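Local coordinates for peptidoglycan-N-acetylmuramic acid deacetylase PdaA (Bacillus subtilis, PDB 1NY1), which removes the acetyl group from N-acetylmuramic acid residues of peptidoglycan, a step toward the muramic delta-lactam of the spore cortex, and is required for germination, at residues A[163-168]-A[189-194]; A[33-38]-A[224-229]; A[65-70]-A[208-213]; A[52-57]-A[198-203]; A[95-100]-A[136-141]. All coordinates share one frame; numbering follows the deposited sequence.

Contact 1 of 5, residues A[163-168]-A[189-194]; sequences FWSVAF and QAHPGA
Val166 meets Gln189 and His191 through its two methyl branches, which divide the apolar part of the contact between them. CG1 rests on the aliphatic start of Gln189, 3.9 Å from its CB. CG2 lies 3.5 Å from NE2 of the His191 ring and also reaches Ala194 CB; with CG1 anti to the backbone N (chi1 173°), both methyls face 189-194. A beta-branched residue suits the place because its two methyls meet two different side chains.

The polar part runs through water. Gln189 OE1 accepts from two waters, one donating also to Ser165 O (2.7 Å) and the other to Ala167 O, while Gln189 NE2 donates a hydrogen bond to a third water that donates to Ala167 O. Three waters thus tie the amide to the carbonyls of Ser165 and Ala167. Ser165 OG comes to the edge of the imidazole and is hydrogen-bonded to Ile195 N.

His191 to Ala194 forms a type II turn, with Gly193 at the positive phi, leading from helix 179-188 into strand 194-198, along which 163-168 runs.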
# COMPACT_ATOMS: atom_id res chain seq x y z
N PHE A 163 0.41 2.52 -6.38
CA PHE A 163 0.92 3.71 -5.71
C PHE A 163 -0.10 4.13 -4.66
O PHE A 163 -0.73 3.28 -4.04
CB PHE A 163 1.17 4.82 -6.74
CG PHE A 163 2.33 4.54 -7.64
CD1 PHE A 163 3.62 4.49 -7.12
CD2 PHE A 163 2.14 4.27 -8.99
CE1 PHE A 163 4.71 4.18 -7.94
CE2 PHE A 163 3.22 3.96 -9.81
CZ PHE A 163 4.50 3.91 -9.29
N TRP A 164 -0.27 5.44 -4.45
CA TRP A 164 -1.23 5.89 -3.45
C TRP A 164 -1.68 7.32 -3.70
O TRP A 164 -1.07 8.04 -4.50
CB TRP A 164 -0.62 5.77 -2.04
CG TRP A 164 0.63 6.57 -1.84
CD1 TRP A 164 0.73 7.83 -1.32
CD2 TRP A 164 1.97 6.18 -2.19
NE1 TRP A 164 2.04 8.25 -1.33
CE2 TRP A 164 2.82 7.26 -1.86
CE3 TRP A 164 2.53 5.02 -2.75
CZ2 TRP A 164 4.21 7.21 -2.08
CZ3 TRP A 164 3.90 4.97 -2.97
CH2 TRP A 164 4.72 6.07 -2.63
N SER A 165 -2.75 7.71 -3.02
CA SER A 165 -3.29 9.06 -3.17
C SER A 165 -3.35 9.78 -1.81
O SER A 165 -3.65 10.98 -1.76
CB SER A 165 -4.69 9.00 -3.78
OG SER A 165 -5.63 8.48 -2.86
N VAL A 166 -3.09 9.05 -0.73
CA VAL A 166 -3.07 9.62 0.62
C VAL A 166 -1.93 9.03 1.43
O VAL A 166 -1.76 7.81 1.49
CB VAL A 166 -4.37 9.33 1.44
CG1 VAL A 166 -4.19 9.82 2.88
CG2 VAL A 166 -5.57 9.99 0.80
N ALA A 167 -1.15 9.90 2.06
CA ALA A 167 -0.03 9.46 2.89
C ALA A 167 0.40 10.64 3.74
O ALA A 167 0.21 11.79 3.36
CB ALA A 167 1.13 8.98 2.02
N PHE A 168 0.97 10.34 4.90
CA PHE A 168 1.45 11.39 5.77
C PHE A 168 2.61 10.85 6.58
O PHE A 168 2.99 9.68 6.44
CB PHE A 168 0.34 11.90 6.69
CG PHE A 168 -0.48 10.82 7.32
CD1 PHE A 168 -1.49 10.18 6.61
CD2 PHE A 168 -0.25 10.44 8.64
CE1 PHE A 168 -2.26 9.18 7.20
CE2 PHE A 168 -1.01 9.44 9.24
CZ PHE A 168 -2.02 8.81 8.52
N GLN A 189 -7.69 14.36 4.33
CA GLN A 189 -7.28 13.97 2.98
C GLN A 189 -8.22 13.00 2.29
O GLN A 189 -8.02 12.69 1.12
CB GLN A 189 -5.86 13.38 3.01
CG GLN A 189 -4.81 14.41 3.41
CD GLN A 189 -3.39 13.89 3.27
OE1 GLN A 189 -3.01 13.35 2.23
NE2 GLN A 189 -2.59 14.08 4.31
N ALA A 190 -9.24 12.54 3.00
CA ALA A 190 -10.18 11.59 2.42
C ALA A 190 -10.83 12.08 1.13
O ALA A 190 -11.17 13.26 1.00
CB ALA A 190 -11.26 11.22 3.43
N HIS A 191 -10.99 11.17 0.18
CA HIS A 191 -11.63 11.49 -1.08
C HIS A 191 -12.09 10.22 -1.77
O HIS A 191 -11.62 9.12 -1.48
CB HIS A 191 -10.69 12.29 -1.99
CG HIS A 191 -9.33 11.68 -2.17
ND1 HIS A 191 -9.05 10.76 -3.16
CD2 HIS A 191 -8.17 11.89 -1.51
CE1 HIS A 191 -7.77 10.43 -3.10
NE2 HIS A 191 -7.21 11.10 -2.11
N PRO A 192 -13.06 10.37 -2.69
CA PRO A 192 -13.59 9.23 -3.43
C PRO A 192 -12.47 8.52 -4.19
O PRO A 192 -11.66 9.15 -4.87
CB PRO A 192 -14.60 9.89 -4.37
CG PRO A 192 -15.14 10.99 -3.52
CD PRO A 192 -13.89 11.57 -2.90
N GLY A 193 -12.41 7.20 -4.04
CA GLY A 193 -11.39 6.42 -4.71
C GLY A 193 -10.00 6.50 -4.11
O GLY A 193 -9.05 5.98 -4.69
N ALA A 194 -9.87 7.12 -2.95
CA ALA A 194 -8.56 7.25 -2.31
C ALA A 194 -7.92 5.93 -1.96
O ALA A 194 -8.58 5.00 -1.49
CB ALA A 194 -8.67 8.09 -1.04
O HOH W 1 -4.03 13.39 -0.50
O HOH W 2 0.58 14.39 3.98
O HOH W 3 -0.83 12.70 0.76

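Contact 2 of 5, residues A[33-38]-A[224-229]; sequences DAFYLG and KSIDDL
Phe35 and Leu229 carry the apolar contact, their side chains running antiparallel alongside one another. Leu229 CD2 sits over one face of the Phe35 ring in a CH-pi contact, 4.2 Å from the centroid and 19° off the normal. The other methyl, CD1, touches the ring rim at CE1 (3.9 Å). At the ring's edge, near its plane, Ile226 CG2 comes within 4.3 Å of Phe35 CZ, so one flat ring is gripped by two residues from the same helical turn. Leucine suits this position because its fork can serve two partners.

The second partner is backbone: Leu229 CD1 presses on Gly38 CA at 3.4 Å, a close approach for two carbons. Glycine, with no side chain, lets the loop come this near.

Polar bonds act within 224-229. Ser225 is the N-cap, its OG accepting from Asp228 N (3.0 Å), and Ser225 N in turn donates to Asp228 OD2, nearly straight at 175°. This capping box fixes the helix start that presents Ile226 and Leu229.

The loop after helix 23-31 thereby packs against helix 226-234, whose Ile226 and Leu229 also touch strand 44-51, while Phe35 reaches Gln160 of strand 160-161.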
# COMPACT_ATOMS: atom_id res chain seq x y z
N ASP A 33 -0.42 -0.03 -16.73
CA ASP A 33 -1.51 -0.45 -15.85
C ASP A 33 -1.35 -0.11 -14.37
O ASP A 33 -2.12 -0.58 -13.54
CB ASP A 33 -1.74 -1.96 -15.97
CG ASP A 33 -2.16 -2.38 -17.36
OD1 ASP A 33 -3.10 -1.75 -17.90
OD2 ASP A 33 -1.56 -3.33 -17.90
N ALA A 34 -0.36 0.71 -14.03
CA ALA A 34 -0.16 1.09 -12.63
C ALA A 34 -1.23 2.11 -12.27
O ALA A 34 -1.76 2.79 -13.15
CB ALA A 34 1.23 1.68 -12.44
N PHE A 35 -1.56 2.23 -10.98
CA PHE A 35 -2.58 3.20 -10.58
C PHE A 35 -2.33 3.73 -9.18
O PHE A 35 -1.54 3.17 -8.42
CB PHE A 35 -3.97 2.57 -10.66
CG PHE A 35 -4.11 1.30 -9.87
CD1 PHE A 35 -4.36 1.34 -8.50
CD2 PHE A 35 -3.95 0.07 -10.49
CE1 PHE A 35 -4.45 0.16 -7.76
CE2 PHE A 35 -4.03 -1.11 -9.76
CZ PHE A 35 -4.28 -1.07 -8.39
N TYR A 36 -3.00 4.83 -8.84
CA TYR A 36 -2.86 5.42 -7.51
C TYR A 36 -4.22 5.77 -6.93
O TYR A 36 -4.33 6.24 -5.80
CB TYR A 36 -1.98 6.67 -7.55
CG TYR A 36 -2.43 7.78 -8.49
CD1 TYR A 36 -2.13 7.73 -9.84
CD2 TYR A 36 -3.07 8.91 -7.99
CE1 TYR A 36 -2.44 8.80 -10.69
CE2 TYR A 36 -3.38 9.99 -8.82
CZ TYR A 36 -3.06 9.93 -10.17
OH TYR A 36 -3.32 11.00 -10.98
N LEU A 37 -5.26 5.53 -7.73
CA LEU A 37 -6.63 5.78 -7.32
C LEU A 37 -7.53 4.63 -7.75
O LEU A 37 -7.22 3.92 -8.71
CB LEU A 37 -7.16 7.08 -7.95
CG LEU A 37 -6.66 8.41 -7.40
CD1 LEU A 37 -6.98 9.52 -8.39
CD2 LEU A 37 -7.29 8.69 -6.05
N GLY A 38 -8.64 4.46 -7.03
CA GLY A 38 -9.60 3.43 -7.35
C GLY A 38 -10.76 4.10 -8.05
O GLY A 38 -10.55 5.02 -8.85
N LYS A 224 -12.92 -0.82 0.54
CA LYS A 224 -12.75 -2.00 -0.30
C LYS A 224 -11.27 -2.34 -0.41
O LYS A 224 -10.42 -1.54 -0.04
CB LYS A 224 -13.35 -1.75 -1.69
CG LYS A 224 -14.86 -1.54 -1.68
CD LYS A 224 -15.40 -1.38 -3.09
CE LYS A 224 -16.92 -1.20 -3.10
NZ LYS A 224 -17.45 -0.97 -4.47
N SER A 225 -10.97 -3.53 -0.92
CA SER A 225 -9.59 -3.97 -1.05
C SER A 225 -9.03 -3.71 -2.44
O SER A 225 -9.77 -3.36 -3.36
CB SER A 225 -9.49 -5.47 -0.77
OG SER A 225 -10.07 -6.19 -1.85
N ILE A 226 -7.73 -3.90 -2.59
CA ILE A 226 -7.08 -3.70 -3.88
C ILE A 226 -7.64 -4.74 -4.85
O ILE A 226 -7.83 -4.45 -6.04
CB ILE A 226 -5.55 -3.84 -3.76
CG1 ILE A 226 -5.00 -2.76 -2.82
CG2 ILE A 226 -4.90 -3.78 -5.15
CD1 ILE A 226 -5.27 -1.33 -3.27
N ASP A 227 -7.89 -5.95 -4.36
CA ASP A 227 -8.46 -6.99 -5.22
C ASP A 227 -9.84 -6.54 -5.70
O ASP A 227 -10.18 -6.74 -6.87
CB ASP A 227 -8.58 -8.33 -4.49
CG ASP A 227 -7.32 -9.18 -4.59
OD1 ASP A 227 -6.49 -8.93 -5.49
OD2 ASP A 227 -7.16 -10.12 -3.77
N ASP A 228 -10.63 -5.94 -4.82
CA ASP A 228 -11.96 -5.47 -5.21
C ASP A 228 -11.78 -4.39 -6.28
O ASP A 228 -12.52 -4.35 -7.27
CB ASP A 228 -12.73 -4.87 -4.03
CG ASP A 228 -12.97 -5.86 -2.91
OD1 ASP A 228 -13.10 -7.07 -3.19
OD2 ASP A 228 -13.04 -5.42 -1.74
N LEU A 229 -10.82 -3.51 -6.05
CA LEU A 229 -10.54 -2.43 -6.99
C LEU A 229 -10.27 -3.02 -8.37
O LEU A 229 -10.85 -2.59 -9.37
CB LEU A 229 -9.33 -1.62 -6.51
CG LEU A 229 -8.99 -0.31 -7.21
CD1 LEU A 229 -8.09 0.51 -6.31
CD2 LEU A 229 -8.32 -0.56 -8.56

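Contact 3 of 5, residues A[65-70]-A[208-213]; sequences LKKHRV and ALDDAI
His68 reaches across to helix 205-219, where its atoms are divided between Ile213 and Asp210. Its CB already touches Ile213 CG2 at 3.8 Å. From there CG stands anti to the carbonyl carbon (chi1 -69°), which turns one ring face to that methyl: CG2 lies over it in a CH-pi contact, 3.7 Å from the centroid, nearest to CG and then to ND1. Farther along, CD2 comes to Ile213 CD1, and CE1 lies 3.6 Å from Asp210 OD1. The tip, NE2, donates to Asp210 OD1 at 2.7 Å. That oxygen lies nearly in the ring plane and is approached almost along its C-O axis, with ring and carboxylate planes 71° apart. Histidine fits here because it offers an apolar face to isoleucine and an N-H at its far edge.

The extended chain of Lys67 passes the other face of the imidazole, and Lys67 NZ meets the syn lone pair of Asp210 OD1 at 2.8 Å. A weaker bond runs to OD2. Two donors on one oxygen probably keep the carboxylate charged. Leu65 CD2 packs on Leu209 CD2 and Ile213 CD1, both 4.2 Å away.

Leu65, Val70 and Leu209 face strand 44-51, while Lys67 and Asp210 lie on the more exposed side. Helix 58-67, closed by a Schellman motif at Arg69, and helix 205-219 thus pack outside the parallel strands of the distorted (beta/alpha) barrel of this deacetylase family.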
# COMPACT_ATOMS: atom_id res chain seq x y z
N LEU A 65 -8.95 -3.76 11.99
CA LEU A 65 -9.48 -4.09 10.68
C LEU A 65 -10.51 -5.21 10.76
O LEU A 65 -11.49 -5.21 10.01
CB LEU A 65 -8.34 -4.49 9.73
CG LEU A 65 -7.39 -3.34 9.35
CD1 LEU A 65 -6.22 -3.88 8.55
CD2 LEU A 65 -8.15 -2.29 8.53
N LYS A 66 -10.30 -6.15 11.67
CA LYS A 66 -11.23 -7.26 11.85
C LYS A 66 -12.54 -6.72 12.44
O LYS A 66 -13.63 -7.08 11.99
CB LYS A 66 -10.64 -8.30 12.79
CG LYS A 66 -11.54 -9.50 13.02
CD LYS A 66 -10.93 -10.47 14.01
CE LYS A 66 -11.87 -11.63 14.28
NZ LYS A 66 -11.38 -12.49 15.39
N LYS A 67 -12.41 -5.86 13.45
CA LYS A 67 -13.57 -5.26 14.10
C LYS A 67 -14.48 -4.55 13.10
O LYS A 67 -15.71 -4.64 13.18
CB LYS A 67 -13.11 -4.26 15.16
CG LYS A 67 -14.20 -3.33 15.65
CD LYS A 67 -13.63 -2.22 16.52
CE LYS A 67 -14.63 -1.08 16.67
NZ LYS A 67 -14.04 0.10 17.36
N HIS A 68 -13.87 -3.84 12.15
CA HIS A 68 -14.61 -3.09 11.13
C HIS A 68 -14.84 -3.91 9.87
O HIS A 68 -15.45 -3.43 8.91
CB HIS A 68 -13.84 -1.82 10.76
CG HIS A 68 -13.79 -0.80 11.84
ND1 HIS A 68 -14.90 -0.08 12.23
CD2 HIS A 68 -12.77 -0.38 12.64
CE1 HIS A 68 -14.56 0.74 13.22
NE2 HIS A 68 -13.28 0.57 13.48
N ARG A 69 -14.36 -5.15 9.88
CA ARG A 69 -14.47 -6.07 8.76
C ARG A 69 -13.98 -5.41 7.47
O ARG A 69 -14.64 -5.47 6.42
CB ARG A 69 -15.90 -6.59 8.59
CG ARG A 69 -15.96 -7.97 7.92
CD ARG A 69 -17.35 -8.59 7.99
NE ARG A 69 -17.42 -9.91 7.37
CZ ARG A 69 -16.97 -11.03 7.92
NH1 ARG A 69 -16.40 -11.01 9.11
NH2 ARG A 69 -17.10 -12.18 7.27
N VAL A 70 -12.82 -4.77 7.56
CA VAL A 70 -12.21 -4.11 6.42
C VAL A 70 -10.99 -4.92 6.00
O VAL A 70 -10.25 -5.42 6.84
CB VAL A 70 -11.78 -2.67 6.78
CG1 VAL A 70 -11.00 -2.05 5.63
CG2 VAL A 70 -13.01 -1.83 7.10
N ALA A 208 -5.85 5.58 15.93
CA ALA A 208 -6.22 6.62 14.97
C ALA A 208 -7.01 5.97 13.84
O ALA A 208 -8.03 6.50 13.41
CB ALA A 208 -4.97 7.31 14.42
N LEU A 209 -6.54 4.82 13.36
CA LEU A 209 -7.21 4.11 12.28
C LEU A 209 -8.62 3.67 12.70
O LEU A 209 -9.57 3.76 11.92
CB LEU A 209 -6.40 2.88 11.85
CG LEU A 209 -6.98 2.02 10.72
CD1 LEU A 209 -7.03 2.81 9.41
CD2 LEU A 209 -6.10 0.79 10.54
N ASP A 210 -8.74 3.21 13.94
CA ASP A 210 -10.03 2.77 14.47
C ASP A 210 -11.02 3.95 14.38
O ASP A 210 -12.13 3.79 13.86
CB ASP A 210 -9.84 2.32 15.92
CG ASP A 210 -11.07 1.62 16.49
OD1 ASP A 210 -12.09 1.46 15.79
OD2 ASP A 210 -10.99 1.22 17.67
N ASP A 211 -10.62 5.11 14.87
CA ASP A 211 -11.47 6.31 14.84
C ASP A 211 -11.76 6.78 13.42
O ASP A 211 -12.88 7.19 13.10
CB ASP A 211 -10.82 7.46 15.62
CG ASP A 211 -10.72 7.19 17.11
OD1 ASP A 211 -11.22 6.14 17.57
OD2 ASP A 211 -10.13 8.03 17.82
N ALA A 212 -10.74 6.74 12.57
CA ALA A 212 -10.88 7.17 11.19
C ALA A 212 -11.89 6.32 10.43
O ALA A 212 -12.74 6.85 9.72
CB ALA A 212 -9.52 7.13 10.49
N ILE A 213 -11.79 5.00 10.57
CA ILE A 213 -12.73 4.13 9.88
C ILE A 213 -14.14 4.38 10.41
O ILE A 213 -15.09 4.54 9.64
CB ILE A 213 -12.39 2.64 10.06
CG1 ILE A 213 -11.06 2.33 9.37
CG2 ILE A 213 -13.49 1.77 9.46
CD1 ILE A 213 -10.54 0.95 9.65

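Contact 4 of 5, residues A[52-57]-A[198-203]; sequences GYENGY and LHTVSR
Two loops at the C-terminal ends of parallel strands 44-51 and 194-198 meet on the active-site side of the NodB homology domain; the second contains His199, the proton donor by similarity. Val201 touches most. Its CG1 lies over one face of the Tyr53 ring, 4.0 Å from the centroid in a CH-pi contact, while CG2 approaches Tyr53 OH at 3.7 Å. A small branched side chain can cover both the ring and the phenol end.

Tyr57 turns its edge to the backbone, with Thr200 O and Val201 O near the ring plane; Val201 O is 3.4 Å from CE2. Between the loops a water accepts from Asn55 N and Tyr57 N and donates to Thr200 O. Another joins Tyr53 O to Thr200 OG1, a hydroxyl also bonded to Thr58.

The one direct hydrogen bond comes from Asn55, whose CG is anti to the backbone N (chi1 -166°), bringing the amide to the Val201 carbonyl: ND2 donates to Val201 O at 2.9 Å and 176°, the oxygen in the amide plane.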
# COMPACT_ATOMS: atom_id res chain seq x y z
N GLY A 52 7.97 -2.63 6.78
CA GLY A 52 9.38 -2.96 6.64
C GLY A 52 9.95 -3.57 7.91
O GLY A 52 10.92 -4.32 7.85
N TYR A 53 9.35 -3.24 9.05
CA TYR A 53 9.76 -3.78 10.34
C TYR A 53 8.61 -3.62 11.33
O TYR A 53 7.63 -2.92 11.04
CB TYR A 53 11.01 -3.06 10.89
CG TYR A 53 10.81 -1.59 11.15
CD1 TYR A 53 10.90 -0.67 10.11
CD2 TYR A 53 10.49 -1.13 12.42
CE1 TYR A 53 10.68 0.69 10.34
CE2 TYR A 53 10.26 0.22 12.66
CZ TYR A 53 10.36 1.12 11.61
OH TYR A 53 10.14 2.46 11.83
N GLU A 54 8.72 -4.26 12.48
CA GLU A 54 7.66 -4.22 13.48
C GLU A 54 8.06 -3.40 14.71
O GLU A 54 9.18 -3.49 15.20
CB GLU A 54 7.31 -5.66 13.88
CG GLU A 54 6.19 -5.83 14.91
CD GLU A 54 4.86 -5.23 14.47
OE1 GLU A 54 4.67 -4.99 13.25
OE2 GLU A 54 3.99 -5.02 15.34
N ASN A 55 7.13 -2.57 15.21
CA ASN A 55 7.40 -1.77 16.39
C ASN A 55 6.35 -2.01 17.47
O ASN A 55 6.19 -1.20 18.39
CB ASN A 55 7.48 -0.28 16.03
CG ASN A 55 8.09 0.56 17.14
OD1 ASN A 55 9.00 0.12 17.84
ND2 ASN A 55 7.60 1.79 17.30
N GLY A 56 5.62 -3.11 17.35
CA GLY A 56 4.64 -3.50 18.35
C GLY A 56 3.16 -3.15 18.20
O GLY A 56 2.39 -3.45 19.10
N TYR A 57 2.77 -2.56 17.08
CA TYR A 57 1.38 -2.17 16.90
C TYR A 57 0.60 -2.90 15.81
O TYR A 57 -0.62 -2.74 15.71
CB TYR A 57 1.30 -0.66 16.63
CG TYR A 57 1.99 0.20 17.66
CD1 TYR A 57 1.53 0.24 18.98
CD2 TYR A 57 3.13 0.94 17.34
CE1 TYR A 57 2.18 1.00 19.95
CE2 TYR A 57 3.79 1.72 18.30
CZ TYR A 57 3.31 1.74 19.60
OH TYR A 57 3.96 2.47 20.58
N LEU A 198 -0.50 3.66 4.62
CA LEU A 198 -0.28 3.81 6.05
C LEU A 198 0.87 2.94 6.53
O LEU A 198 1.25 1.98 5.86
CB LEU A 198 -1.54 3.41 6.83
CG LEU A 198 -2.84 4.14 6.51
CD1 LEU A 198 -3.98 3.53 7.31
CD2 LEU A 198 -2.68 5.62 6.85
N HIS A 199 1.41 3.29 7.69
CA HIS A 199 2.48 2.53 8.33
C HIS A 199 1.86 2.09 9.65
O HIS A 199 0.84 2.63 10.05
CB HIS A 199 3.71 3.40 8.55
CG HIS A 199 4.33 3.88 7.27
ND1 HIS A 199 5.13 3.07 6.49
CD2 HIS A 199 4.16 5.02 6.57
CE1 HIS A 199 5.42 3.69 5.37
NE2 HIS A 199 4.84 4.88 5.39
N THR A 200 2.46 1.11 10.31
CA THR A 200 1.91 0.63 11.57
C THR A 200 2.92 0.69 12.70
O THR A 200 2.77 -0.02 13.70
CB THR A 200 1.42 -0.83 11.42
OG1 THR A 200 2.55 -1.70 11.24
CG2 THR A 200 0.49 -0.97 10.22
N VAL A 201 3.93 1.54 12.56
CA VAL A 201 4.98 1.64 13.57
C VAL A 201 4.89 2.81 14.55
O VAL A 201 5.56 2.81 15.59
CB VAL A 201 6.38 1.72 12.90
CG1 VAL A 201 6.66 0.44 12.13
CG2 VAL A 201 6.45 2.93 11.95
N SER A 202 4.06 3.81 14.25
CA SER A 202 3.97 4.98 15.12
C SER A 202 2.93 4.88 16.23
O SER A 202 1.85 4.33 16.05
CB SER A 202 3.71 6.23 14.27
OG SER A 202 4.09 7.41 14.97
N ARG A 203 3.27 5.44 17.39
CA ARG A 203 2.39 5.41 18.56
C ARG A 203 0.95 5.79 18.23
O ARG A 203 0.69 6.79 17.57
CB ARG A 203 2.93 6.35 19.65
CG ARG A 203 2.10 6.33 20.92
CD ARG A 203 2.77 7.15 22.02
NE ARG A 203 2.96 8.53 21.61
CZ ARG A 203 2.00 9.44 21.60
NH1 ARG A 203 0.78 9.12 21.99
NH2 ARG A 203 2.26 10.68 21.19
O HOH W 4 5.07 -2.50 10.18
O HOH W 5 4.39 -2.05 14.46

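Contact 5 of 5, residues A[95-100]-A[136-141]; sequences GHIIGN and NLYLRP
Ile97 and Tyr138 cross obliquely, with Ile97 CG2 meeting one flank of the ring at CD2 (3.9 Å) and CE2. CG2 is the branch anti to the backbone N and is thereby set toward the tyrosine, whose hydroxyl goes on to Asp227. A beta-branched residue suits a strand and gives the ring a methyl to rest on. Leu139 is turned the other way: its CD1 bends back over Asn100 O at 3.1 Å.

Between them the backbones form a single bridge, Asn100 with Leu139, which links edge strand 97-100 of the parallel sheet to strand 138-139, itself paired in parallel with 160-161. Asn100 N donates to Tyr138 O at 2.8 Å, and Arg140 N returns a bond to Asn100 O. Where the strands part, a water donates to Ile98 O and Asn136 O and accepts from Tyr138 N.

Arg140 leads its guanidinium away from Asn100, to a salt bridge with Asp50, the proton acceptor by similarity, and to a hydrogen bond with Phe163 O.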
# COMPACT_ATOMS: atom_id res chain seq x y z
N GLY A 95 -8.03 -12.83 5.99
CA GLY A 95 -8.51 -12.32 4.71
C GLY A 95 -7.84 -11.11 4.09
O GLY A 95 -8.37 -10.54 3.14
N HIS A 96 -6.68 -10.71 4.60
CA HIS A 96 -5.99 -9.56 4.02
C HIS A 96 -5.13 -9.98 2.84
O HIS A 96 -4.92 -11.17 2.59
CB HIS A 96 -5.15 -8.88 5.10
CG HIS A 96 -5.96 -8.45 6.29
ND1 HIS A 96 -6.92 -7.46 6.21
CD2 HIS A 96 -5.99 -8.91 7.56
CE1 HIS A 96 -7.51 -7.33 7.39
NE2 HIS A 96 -6.96 -8.19 8.23
N ILE A 97 -4.67 -8.98 2.08
CA ILE A 97 -3.83 -9.21 0.91
C ILE A 97 -2.39 -8.84 1.24
O ILE A 97 -2.12 -7.80 1.84
CB ILE A 97 -4.33 -8.33 -0.27
CG1 ILE A 97 -5.77 -8.72 -0.62
CG2 ILE A 97 -3.41 -8.49 -1.48
CD1 ILE A 97 -6.49 -7.69 -1.49
N ILE A 98 -1.46 -9.71 0.87
CA ILE A 98 -0.05 -9.47 1.11
C ILE A 98 0.58 -9.03 -0.21
O ILE A 98 0.65 -9.81 -1.16
CB ILE A 98 0.64 -10.74 1.65
CG1 ILE A 98 0.02 -11.11 3.00
CG2 ILE A 98 2.14 -10.52 1.80
CD1 ILE A 98 0.52 -12.42 3.58
N GLY A 99 1.01 -7.77 -0.25
CA GLY A 99 1.63 -7.23 -1.45
C GLY A 99 3.14 -7.33 -1.33
O GLY A 99 3.66 -7.62 -0.25
N ASN A 100 3.85 -7.08 -2.42
CA ASN A 100 5.30 -7.20 -2.43
C ASN A 100 6.02 -5.85 -2.33
O ASN A 100 5.79 -4.95 -3.14
CB ASN A 100 5.73 -7.90 -3.72
CG ASN A 100 7.08 -8.57 -3.60
OD1 ASN A 100 8.03 -7.99 -3.09
ND2 ASN A 100 7.17 -9.81 -4.08
N ASN A 136 -2.66 -12.23 -5.54
CA ASN A 136 -2.41 -11.70 -6.87
C ASN A 136 -1.15 -10.86 -6.68
O ASN A 136 -0.88 -10.38 -5.57
CB ASN A 136 -3.57 -10.82 -7.34
CG ASN A 136 -4.82 -11.63 -7.63
OD1 ASN A 136 -4.76 -12.68 -8.27
ND2 ASN A 136 -5.97 -11.13 -7.17
N LEU A 137 -0.38 -10.71 -7.75
CA LEU A 137 0.88 -9.97 -7.75
C LEU A 137 0.76 -8.45 -7.70
O LEU A 137 0.43 -7.82 -8.70
CB LEU A 137 1.69 -10.34 -9.00
CG LEU A 137 2.02 -11.82 -9.22
CD1 LEU A 137 2.88 -12.00 -10.48
CD2 LEU A 137 2.74 -12.35 -8.01
N TYR A 138 1.03 -7.87 -6.54
CA TYR A 138 0.98 -6.43 -6.35
C TYR A 138 2.33 -5.94 -5.88
O TYR A 138 2.98 -6.59 -5.06
CB TYR A 138 -0.06 -6.05 -5.31
CG TYR A 138 -1.46 -6.36 -5.74
CD1 TYR A 138 -1.98 -5.78 -6.90
CD2 TYR A 138 -2.25 -7.25 -5.03
CE1 TYR A 138 -3.26 -6.08 -7.33
CE2 TYR A 138 -3.53 -7.56 -5.46
CZ TYR A 138 -4.03 -6.98 -6.61
OH TYR A 138 -5.29 -7.29 -7.05
N LEU A 139 2.76 -4.80 -6.40
CA LEU A 139 4.04 -4.26 -6.03
C LEU A 139 4.00 -2.79 -5.70
O LEU A 139 3.24 -2.02 -6.29
CB LEU A 139 5.05 -4.47 -7.16
CG LEU A 139 6.37 -3.69 -7.04
CD1 LEU A 139 7.14 -4.17 -5.82
CD2 LEU A 139 7.19 -3.88 -8.30
N ARG A 140 4.81 -2.40 -4.73
CA ARG A 140 4.94 -1.01 -4.37
C ARG A 140 6.44 -0.78 -4.37
O ARG A 140 7.17 -1.37 -3.56
CB ARG A 140 4.35 -0.72 -3.00
CG ARG A 140 4.48 0.75 -2.64
CD ARG A 140 3.49 1.16 -1.59
NE ARG A 140 2.14 1.33 -2.11
CZ ARG A 140 1.05 1.33 -1.35
NH1 ARG A 140 1.18 1.15 -0.04
NH2 ARG A 140 -0.14 1.52 -1.88
N PRO A 141 6.94 0.04 -5.30
CA PRO A 141 8.38 0.31 -5.38
C PRO A 141 8.98 0.84 -4.08
O PRO A 141 8.42 1.74 -3.45
CB PRO A 141 8.47 1.33 -6.51
CG PRO A 141 7.37 0.90 -7.42
CD PRO A 141 6.23 0.63 -6.45
O HOH W 6 1.10 -9.48 -3.83

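Contacts 1, 2 and 5 are buried, whereas contacts 3 and 4 are only partly so, and the chemistry follows. The direct charged pairing across a contact belongs to contact 3, on the outer side of two helices; contact 4, near the active site, relies on aromatic rings, carbonyls, water and one amide hydrogen bond. Contact 2 is apolar throughout, contact 5 joins backbones, and contact 1 bridges its carbonyls with water. Contacts 1 and 4 share strand 194-198, and the loops of contact 4 lead into the two helices of contact 3. Neighbouring contacts touch: Gly193 O meets Gly38 N between contacts 1 and 2, and Asp227 of contact 2 takes Tyr138 and Asn136 of contact 5.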